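Local coordinates for DNA fragmentation factor 40 KDA subunit (Mus musculus, PDB 1V0D), which cuts DNA as a caspase-activated endonuclease, driving the DNA fragmentation and chromatin condensation that accompany apoptosis, at residues A[119-122]-A[123-127]. Numbering follows the deposited sequence.
Sequences QKLL and ADLLH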
loop_
_atom_site.group_PDB
_atom_site.type_symbol
_atom_site.label_atom_id
_atom_site.label_comp_id
_atom_site.label_asym_id
_atom_site.label_seq_id
_atom_site.Cartn_x
_atom_site.Cartn_y
_atom_site.Cartn_z
ATOM N N GLN A 119 -6.781 17.784 -13.600
ATOM C CA GLN A 119 -5.385 17.686 -13.203
ATOM C C GLN A 119 -5.045 16.223 -12.959
ATOM O O GLN A 119 -3.966 15.754 -13.321
ATOM C CB GLN A 119 -5.156 18.496 -11.928
ATOM C CG GLN A 119 -3.738 18.439 -11.381
ATOM C CD GLN A 119 -3.635 19.034 -9.978
ATOM O OE1 GLN A 119 -4.003 20.196 -9.746
ATOM N NE2 GLN A 119 -3.133 18.236 -9.033
ATOM N N LYS A 120 -5.985 15.512 -12.341
ATOM C CA LYS A 120 -5.837 14.093 -12.019
ATOM C C LYS A 120 -5.574 13.320 -13.299
ATOM O O LYS A 120 -4.475 12.815 -13.522
ATOM C CB LYS A 120 -7.123 13.579 -11.372
ATOM C CG LYS A 120 -6.914 12.699 -10.179
ATOM C CD LYS A 120 -6.164 11.455 -10.547
ATOM C CE LYS A 120 -5.970 10.563 -9.335
ATOM N NZ LYS A 120 -5.206 9.343 -9.686
ATOM N N LEU A 121 -6.602 13.253 -14.137
ATOM C CA LEU A 121 -6.541 12.564 -15.418
ATOM C C LEU A 121 -5.251 12.891 -16.163
ATOM O O LEU A 121 -4.594 12.012 -16.729
ATOM C CB LEU A 121 -7.739 12.978 -16.269
ATOM C CG LEU A 121 -8.326 11.938 -17.221
ATOM C CD1 LEU A 121 -9.564 12.523 -17.862
ATOM C CD2 LEU A 121 -7.307 11.532 -18.271
ATOM N N LEU A 122 -4.892 14.167 -16.152
ATOM C CA LEU A 122 -3.697 14.637 -16.828
ATOM C C LEU A 122 -2.442 14.058 -16.187
ATOM O O LEU A 122 -1.518 13.629 -16.880
ATOM C CB LEU A 122 -3.650 16.163 -16.777
ATOM C CG LEU A 122 -2.945 16.840 -17.951
ATOM C CD1 LEU A 122 -3.611 16.387 -19.242
ATOM C CD2 LEU A 122 -3.021 18.352 -17.811
ATOM N N ALA A 123 -2.405 14.052 -14.858
ATOM C CA ALA A 123 -1.251 13.518 -14.147
ATOM C C ALA A 123 -1.157 12.030 -14.450
ATOM O O ALA A 123 -0.071 11.500 -14.700
ATOM C CB ALA A 123 -1.404 13.741 -12.657
ATOM N N ASP A 124 -2.309 11.365 -14.432
ATOM C CA ASP A 124 -2.366 9.943 -14.709
ATOM C C ASP A 124 -1.886 9.642 -16.119
ATOM O O ASP A 124 -1.062 8.747 -16.322
ATOM C CB ASP A 124 -3.788 9.423 -14.522
ATOM C CG ASP A 124 -4.217 9.414 -13.063
ATOM O OD1 ASP A 124 -3.372 9.104 -12.188
ATOM O OD2 ASP A 124 -5.406 9.701 -12.791
ATOM N N LEU A 125 -2.397 10.392 -17.092
ATOM C CA LEU A 125 -2.000 10.193 -18.478
ATOM C C LEU A 125 -0.501 10.317 -18.649
ATOM O O LEU A 125 0.126 9.492 -19.304
ATOM C CB LEU A 125 -2.711 11.195 -19.383
ATOM C CG LEU A 125 -4.124 10.740 -19.746
ATOM C CD1 LEU A 125 -4.867 11.837 -20.497
ATOM C CD2 LEU A 125 -4.022 9.469 -20.590
ATOM N N LEU A 126 0.080 11.349 -18.057
ATOM C CA LEU A 126 1.513 11.541 -18.161
ATOM C C LEU A 126 2.184 10.288 -17.620
ATOM O O LEU A 126 3.155 9.791 -18.193
ATOM C CB LEU A 126 1.950 12.752 -17.342
ATOM C CG LEU A 126 2.867 13.759 -18.042
ATOM C CD1 LEU A 126 3.490 14.664 -16.986
ATOM C CD2 LEU A 126 3.959 13.037 -18.830
ATOM N N HIS A 127 1.656 9.779 -16.510
ATOM C CA HIS A 127 2.202 8.575 -15.897
ATOM C C HIS A 127 2.136 7.446 -16.903
ATOM O O HIS A 127 3.144 6.824 -17.220
ATOM C CB HIS A 127 1.395 8.168 -14.663
ATOM C CG HIS A 127 1.800 6.842 -14.090
ATOM N ND1 HIS A 127 0.884 5.903 -13.663
ATOM C CD2 HIS A 127 3.023 6.301 -13.873
ATOM C CE1 HIS A 127 1.525 4.841 -13.208
ATOM N NE2 HIS A 127 2.823 5.055 -13.324
#
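Lys120 bends at its second torsion (chi2 -62°) and then runs fully extended to NZ, while Asp124 sets its CG anti to its own carbonyl carbon (chi1 -70°); the ammonium and the carboxylate meet as an i to i+4 salt bridge on helix 116-129. NZ lies 3.1 Å from Asp124 OD1 and equally near Asp124 OD2, so the grip is forked: each oxygen offers its syn lone pair, the one facing the other carboxylate oxygen. Two bonds to one nitrogen should limit rotation of the carboxylate about CB-CG. The lysine chain passes aslant over the acid, its CE lying beside OD2, and Trp226 of the second subunit packs on this lysine.

The helical i to i+4 backbone bonds run through the same residues. Asp124 N gives a hydrogen bond of 2.8 Å to Lys120 O, so this pair is joined through backbone and side chains alike. Ala123 N bonds to Gln119 O, Leu125 N to Leu121 O and Leu126 N to Leu122 O, and the methyl of Ala123 sits against the carbonyl oxygens of Gln119 and Lys120.

The leucines divide between two neighbours. Leu122 and Leu126 pack on helix 103-111, both touching Leu110, which ties the two helices together within the chain. Leu122 and Leu125 also pack on Leu92 of the second subunit, and Leu121 meets His128 there, so these buried leucines contribute to the contact between the two chains. Leu121 and Leu125, one turn apart and both buried, run alongside each other in the same direction, with Leu121 CD2 directed at the CG-CD1 branch of Leu125.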